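Local coordinates for protein NreA (Staphylococcus aureus subsp. aureus, PDB 6K2H) that probably senses nitrate through a GAF domain and passes the signal to the NreB-NreC two-component system that controls nitrate respiration, at residues S39-W44 with I59-R64; R76-N81 with A104-P109. The protein carries 1 engineered substitution. One frame throughout, in Å; residues are numbered along the deposited sequence.

Contact 1: residues S39-W44 with I59-R64; sequences SSPIKW and ILRKGR. With EDO (1,2-ethanediol), chain B.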
loop_
_atom_site.group_PDB
_atom_site.type_symbol
_atom_site.label_atom_id
_atom_site.label_comp_id
_atom_site.label_asym_id
_atom_site.label_seq_id
_atom_site.Cartn_x
_atom_site.Cartn_y
_atom_site.Cartn_z
ATOM N N SER A 39 -21.413 2.136 -2.259
ATOM C CA SER A 39 -20.794 3.187 -1.424
ATOM C C SER A 39 -19.472 2.739 -0.757
ATOM O O SER A 39 -18.948 3.428 0.126
ATOM C CB SER A 39 -21.788 3.641 -0.358
ATOM O OG SER A 39 -22.257 2.507 0.362
ATOM N N SER A 40 -18.911 1.601 -1.151
ATOM C CA SER A 40 -17.880 0.974 -0.300
ATOM C C SER A 40 -16.619 1.824 -0.228
ATOM O O SER A 40 -16.175 2.345 -1.210
ATOM C CB SER A 40 -17.539 -0.421 -0.790
ATOM O OG SER A 40 -16.454 -0.945 -0.037
ATOM N N PRO A 41 -16.043 1.983 0.979
ATOM C CA PRO A 41 -14.722 2.584 1.038
ATOM C C PRO A 41 -13.664 1.531 0.693
ATOM O O PRO A 41 -14.004 0.361 0.455
ATOM C CB PRO A 41 -14.595 2.970 2.488
ATOM C CG PRO A 41 -15.408 1.950 3.206
ATOM C CD PRO A 41 -16.572 1.642 2.312
ATOM N N ILE A 42 -12.434 1.984 0.721
ATOM C CA ILE A 42 -11.259 1.080 0.564
ATOM C C ILE A 42 -10.591 0.917 1.940
ATOM O O ILE A 42 -10.508 1.875 2.725
ATOM C CB ILE A 42 -10.305 1.706 -0.440
ATOM C CG1 ILE A 42 -10.974 1.689 -1.822
ATOM C CG2 ILE A 42 -8.971 0.995 -0.445
ATOM C CD1 ILE A 42 -10.429 2.721 -2.771
ATOM N N LYS A 43 -10.121 -0.295 2.210
ATOM C CA LYS A 43 -9.401 -0.584 3.434
ATOM C C LYS A 43 -8.165 -1.355 3.194
ATOM O O LYS A 43 -8.064 -2.047 2.200
ATOM C CB LYS A 43 -10.301 -1.328 4.411
ATOM C CG LYS A 43 -11.452 -0.397 4.840
ATOM C CD LYS A 43 -12.190 -0.877 6.080
ATOM C CE LYS A 43 -11.395 -0.718 7.341
ATOM N NZ LYS A 43 -11.662 0.531 8.102
ATOM N N TRP A 44 -7.223 -1.211 4.128
ATOM C CA TRP A 44 -6.058 -2.067 4.153
ATOM C C TRP A 44 -6.496 -3.391 4.799
ATOM O O TRP A 44 -6.759 -3.425 6.022
ATOM C CB TRP A 44 -4.913 -1.439 4.889
ATOM C CG TRP A 44 -4.444 -0.129 4.307
ATOM C CD1 TRP A 44 -4.734 1.110 4.763
ATOM C CD2 TRP A 44 -3.668 0.029 3.128
ATOM N NE1 TRP A 44 -4.097 2.068 3.927
ATOM C CE2 TRP A 44 -3.495 1.412 2.897
ATOM C CE3 TRP A 44 -3.135 -0.886 2.198
ATOM C CZ2 TRP A 44 -2.737 1.899 1.819
ATOM C CZ3 TRP A 44 -2.433 -0.422 1.139
ATOM C CH2 TRP A 44 -2.219 0.957 0.939
ATOM N N ILE A 59 -10.092 4.420 6.871
ATOM C CA ILE A 59 -11.164 4.294 5.893
ATOM C C ILE A 59 -10.867 5.202 4.750
ATOM O O ILE A 59 -10.871 6.427 4.897
ATOM C CB ILE A 59 -12.541 4.666 6.524
ATOM C CG1 ILE A 59 -12.866 3.750 7.694
ATOM C CG2 ILE A 59 -13.678 4.525 5.498
ATOM C CD1 ILE A 59 -13.943 4.293 8.613
ATOM N N LEU A 60 -10.629 4.647 3.565
ATOM C CA LEU A 60 -10.280 5.499 2.417
ATOM C C LEU A 60 -11.307 5.537 1.318
ATOM O O LEU A 60 -12.050 4.627 1.164
ATOM C CB LEU A 60 -8.987 5.049 1.794
ATOM C CG LEU A 60 -7.770 5.012 2.722
ATOM C CD1 LEU A 60 -6.726 4.109 2.090
ATOM C CD2 LEU A 60 -7.331 6.442 2.997
ATOM N N ARG A 61 -11.277 6.581 0.489
ATOM C CA ARG A 61 -12.207 6.672 -0.663
ATOM C C ARG A 61 -11.417 6.738 -1.937
ATOM O O ARG A 61 -10.244 7.148 -1.946
ATOM C CB ARG A 61 -13.107 7.906 -0.552
ATOM C CG ARG A 61 -14.536 7.643 -0.077
ATOM C CD ARG A 61 -14.568 6.949 1.261
ATOM N NE ARG A 61 -15.883 6.936 1.906
ATOM C CZ ARG A 61 -16.928 6.187 1.543
ATOM N NH1 ARG A 61 -18.048 6.266 2.256
ATOM N NH2 ARG A 61 -16.886 5.360 0.491
ATOM N N LYS A 62 -12.071 6.353 -3.035
ATOM C CA LYS A 62 -11.523 6.529 -4.379
ATOM C C LYS A 62 -10.926 7.932 -4.434
ATOM O O LYS A 62 -11.564 8.888 -3.965
ATOM C CB LYS A 62 -12.628 6.360 -5.474
ATOM C CG LYS A 62 -12.104 6.074 -6.900
ATOM C CD LYS A 62 -12.191 4.583 -7.257
ATOM C CE LYS A 62 -11.810 4.182 -8.702
ATOM N NZ LYS A 62 -12.159 2.749 -9.016
ATOM N N GLY A 63 -9.724 8.039 -4.965
ATOM C CA GLY A 63 -8.965 9.308 -5.011
ATOM C C GLY A 63 -8.238 9.779 -3.757
ATOM O O GLY A 63 -7.445 10.712 -3.833
ATOM N N ARG A 64 -8.522 9.172 -2.605
ATOM C CA ARG A 64 -7.911 9.590 -1.336
ATOM C C ARG A 64 -6.766 8.659 -0.929
ATOM O O ARG A 64 -6.947 7.426 -0.890
ATOM C CB ARG A 64 -8.948 9.612 -0.220
ATOM C CG ARG A 64 -10.329 10.162 -0.607
ATOM C CD ARG A 64 -10.305 11.495 -1.357
ATOM N NE ARG A 64 -9.257 12.374 -0.840
ATOM C CZ ARG A 64 -8.622 13.328 -1.521
ATOM N NH1 ARG A 64 -7.681 14.030 -0.899
ATOM N NH2 ARG A 64 -8.912 13.606 -2.796
HETATM C C1 EDO B . -3.748 5.185 3.481
HETATM O O1 EDO B . -3.209 4.843 4.560
HETATM C C2 EDO B . -2.883 5.573 2.484
HETATM O O2 EDO B . -3.692 5.395 1.411
#
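Ile-42 and Leu-60 form a single antiparallel hydrogen-bonded bridge, the only one between segments whose end-to-end directions lie 115° apart. Its two bonds are Ile-42 N to Leu-60 O at 2.7 Å, almost straight at 177°, and Leu-60 N to Ile-42 O at 2.9 Å. Pro-41 flanks the bridge, its CB 3.3 Å from Leu-60 O, while the same carbon meets Ile-59 CG2 at 3.5 Å, the two side chains running side by side. Arg-61 starts away from 39-44 but bends at chi2 (57°), which returns its guanidinium over Pro-41: CB lies above one face, offset toward the rim. Arg-61 NH2 then donates to Ser-39 O at 2.8 Å; the oxygen lies near the guanidinium plane, whereas the donor stands above the carbonyl plane of Ser-39. Lys-43 lies alongside Ile-59, its chain curled at the last two torsions, and its ammonium is held by Ile-58 O and Lys-56 O. Leu-60 CD1 reaches Trp-44 NE1 at 3.8 Å. At the indole edge, NE1 gives its hydrogen to ethanediol O1 at 3.0 Å, and Leu-60 CD1 lies 3.4 Å from ethanediol O2. Ala-67 N and Ile-96 N also bond this diol, which probably comes from the crystallisation liquor; indole and main-chain N-H groups gathered in this way are consistent with the nitrate pocket of NreA. A type II turn from Arg-61 to Arg-64, with Gly-63 at positive phi, leads into helix 65-73. There Ala-67 meets Ile-42, Trp-44 and Leu-60, and Met-71 meets Ile-42. Strand 27-33 pairs with strand 42-48 in the main sheet, Tyr-33 packing on Ile-42 and Ala-29 and Ala-31 on Trp-44.

Contact 2: residues R76-N81 with A104-P109; sequences RMVIAN and AVLAVP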
loop_
_atom_site.group_PDB
_atom_site.type_symbol
_atom_site.label_atom_id
_atom_site.label_comp_id
_atom_site.label_asym_id
_atom_site.label_seq_id
_atom_site.Cartn_x
_atom_site.Cartn_y
_atom_site.Cartn_z
ATOM N N ARG A 76 1.306 3.673 -10.557
ATOM C CA ARG A 76 2.073 3.529 -9.282
ATOM C C ARG A 76 2.357 4.904 -8.683
ATOM O O ARG A 76 2.397 5.945 -9.383
ATOM C CB ARG A 76 3.328 2.757 -9.470
ATOM C CG ARG A 76 4.317 3.357 -10.459
ATOM C CD ARG A 76 5.671 2.718 -10.206
ATOM N NE ARG A 76 6.561 2.832 -11.352
ATOM C CZ ARG A 76 7.151 3.931 -11.783
ATOM N NH1 ARG A 76 7.920 3.849 -12.873
ATOM N NH2 ARG A 76 7.000 5.111 -11.162
ATOM N N MET A 77 2.549 4.916 -7.373
ATOM C CA MET A 77 3.005 6.123 -6.665
ATOM C C MET A 77 4.257 5.775 -5.930
ATOM O O MET A 77 4.317 4.731 -5.267
ATOM C CB MET A 77 1.946 6.545 -5.661
ATOM C CG MET A 77 0.669 7.032 -6.247
ATOM S SD MET A 77 -0.397 7.750 -4.968
ATOM C CE MET A 77 0.752 8.907 -4.201
ATOM N N VAL A 78 5.268 6.607 -6.059
ATOM C CA VAL A 78 6.550 6.349 -5.449
ATOM C C VAL A 78 6.913 7.546 -4.634
ATOM O O VAL A 78 6.901 8.681 -5.144
ATOM C CB VAL A 78 7.624 6.103 -6.490
ATOM C CG1 VAL A 78 8.954 5.902 -5.824
ATOM C CG2 VAL A 78 7.343 4.898 -7.354
ATOM N N ILE A 79 7.179 7.331 -3.360
ATOM C CA ILE A 79 7.717 8.390 -2.506
ATOM C C ILE A 79 9.052 7.965 -1.912
ATOM O O ILE A 79 9.108 7.131 -0.987
ATOM C CB ILE A 79 6.709 8.784 -1.413
ATOM C CG1 ILE A 79 5.352 9.047 -2.032
ATOM C CG2 ILE A 79 7.275 9.905 -0.575
ATOM C CD1 ILE A 79 4.285 9.318 -1.017
ATOM N N ALA A 80 10.169 8.520 -2.400
ATOM C CA ALA A 80 11.483 7.974 -2.048
ATOM C C ALA A 80 11.880 8.395 -0.627
ATOM O O ALA A 80 12.678 7.731 -0.030
ATOM C CB ALA A 80 12.569 8.427 -3.038
ATOM N N ASN A 81 11.336 9.530 -0.187
ATOM C CA ASN A 81 11.504 10.039 1.164
ATOM C C ASN A 81 10.304 10.852 1.591
ATOM O O ASN A 81 10.045 11.944 1.098
ATOM C CB ASN A 81 12.797 10.884 1.384
ATOM C CG ASN A 81 12.966 11.244 2.862
ATOM O OD1 ASN A 81 12.410 12.210 3.354
ATOM N ND2 ASN A 81 13.475 10.280 3.621
ATOM N N ALA A 104 9.604 5.749 3.390
ATOM C CA ALA A 104 9.575 5.647 1.905
ATOM C C ALA A 104 8.492 4.660 1.544
ATOM O O ALA A 104 8.224 3.708 2.299
ATOM C CB ALA A 104 10.901 5.166 1.367
ATOM N N VAL A 105 7.867 4.847 0.398
ATOM C CA VAL A 105 6.791 3.954 -0.044
ATOM C C VAL A 105 6.749 3.767 -1.557
ATOM O O VAL A 105 7.130 4.686 -2.328
ATOM C CB VAL A 105 5.355 4.368 0.435
ATOM C CG1 VAL A 105 5.233 4.330 1.944
ATOM C CG2 VAL A 105 4.995 5.731 -0.020
ATOM N N LEU A 106 6.312 2.588 -1.959
ATOM C CA LEU A 106 6.107 2.199 -3.358
ATOM C C LEU A 106 4.695 1.595 -3.341
ATOM O O LEU A 106 4.479 0.509 -2.755
ATOM C CB LEU A 106 7.120 1.141 -3.798
ATOM C CG LEU A 106 6.813 0.369 -5.096
ATOM C CD1 LEU A 106 6.709 1.313 -6.251
ATOM C CD2 LEU A 106 7.882 -0.673 -5.328
ATOM N N ALA A 107 3.740 2.252 -4.002
ATOM C CA ALA A 107 2.383 1.705 -4.066
ATOM C C ALA A 107 2.034 1.372 -5.521
ATOM O O ALA A 107 2.163 2.211 -6.398
ATOM C CB ALA A 107 1.425 2.652 -3.532
ATOM N N VAL A 108 1.697 0.107 -5.736
ATOM C CA VAL A 108 1.442 -0.366 -7.115
ATOM C C VAL A 108 0.040 -0.898 -7.341
ATOM O O VAL A 108 -0.518 -1.552 -6.455
ATOM C CB VAL A 108 2.463 -1.425 -7.494
ATOM C CG1 VAL A 108 3.876 -0.888 -7.438
ATOM C CG2 VAL A 108 2.338 -2.696 -6.651
ATOM N N PRO A 109 -0.556 -0.632 -8.518
ATOM C CA PRO A 109 -1.899 -1.160 -8.781
ATOM C C PRO A 109 -1.849 -2.660 -8.964
ATOM O O PRO A 109 -0.858 -3.228 -9.529
ATOM C CB PRO A 109 -2.298 -0.466 -10.054
ATOM C CG PRO A 109 -1.051 -0.153 -10.763
ATOM C CD PRO A 109 -0.086 0.212 -9.635
#
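Peptide planes are the flat groups joined here: Met-77 and Ile-79 pair with Ala-107 and Val-105 through N-H···O bonds, and no aromatic ring takes part. Met-77, Ile-79, Val-105 and Ala-107 project to one face of the sheet, Val-78 and Leu-106 to the other. Strands 77-79 and 104-109 run antiparallel at 174°. Met-77 N donates to Ala-107 O at 2.9 Å, and Ala-107 N returns the bond to Met-77 O at 2.8 Å, practically straight. Ile-79 and Val-105 repeat this pair of hydrogen bonds. With CG1 of Val-105 anti to the carbonyl carbon (chi1 -63°), CG2 falls between the backbone N and that carbon, 3.8 Å from Ile-79 CB, touching CG1 and CD1 of Ile-79 as well. On the reverse face Val-78 CG2 meets Leu-106 CD1 at 3.8 Å, the side chains running side by side. At the start of 76-81, Arg-76 CA approaches Ala-107 O at 3.2 Å as a CH···O contact, and Pro-109 CD sits 3.8 Å from Arg-76 N. Helix 65-73 covers Met-77 with Leu-66, Thr-69 and Val-70; Leu-130 and Ile-133 cover Val-78. Past the strand, Asn-81 N-caps helix 82-85 through OD1 to Leu-84 N. The short edge strand closes one side of the sheet, ordered 42-48, 27-33, 115-124, 104-112, 77-79, the antiparallel arrangement of a GAF domain.

Both contacts reach the same antiparallel sheet, contact 1 through the outermost strand 42-48 and contact 2 through the outermost strand 77-79, with centres about 18 Å apart. Contact 2 is a buried, regular strand pair, nearly all main-chain bonds and aliphatic side chains. Contact 1 is only partly buried: one bridge ties a loop to the strand, and its exposed part relies on an arginine reaching a carbonyl oxygen of the other segment, while the lysine bonds carbonyls just before 59-64. They are linked by helix 65-73, which packs on Ile-42, Trp-44 and Leu-60 in the first and on Met-77 and Pro-109 in the second. Bound ethanediol touches contact 1 and not contact 2.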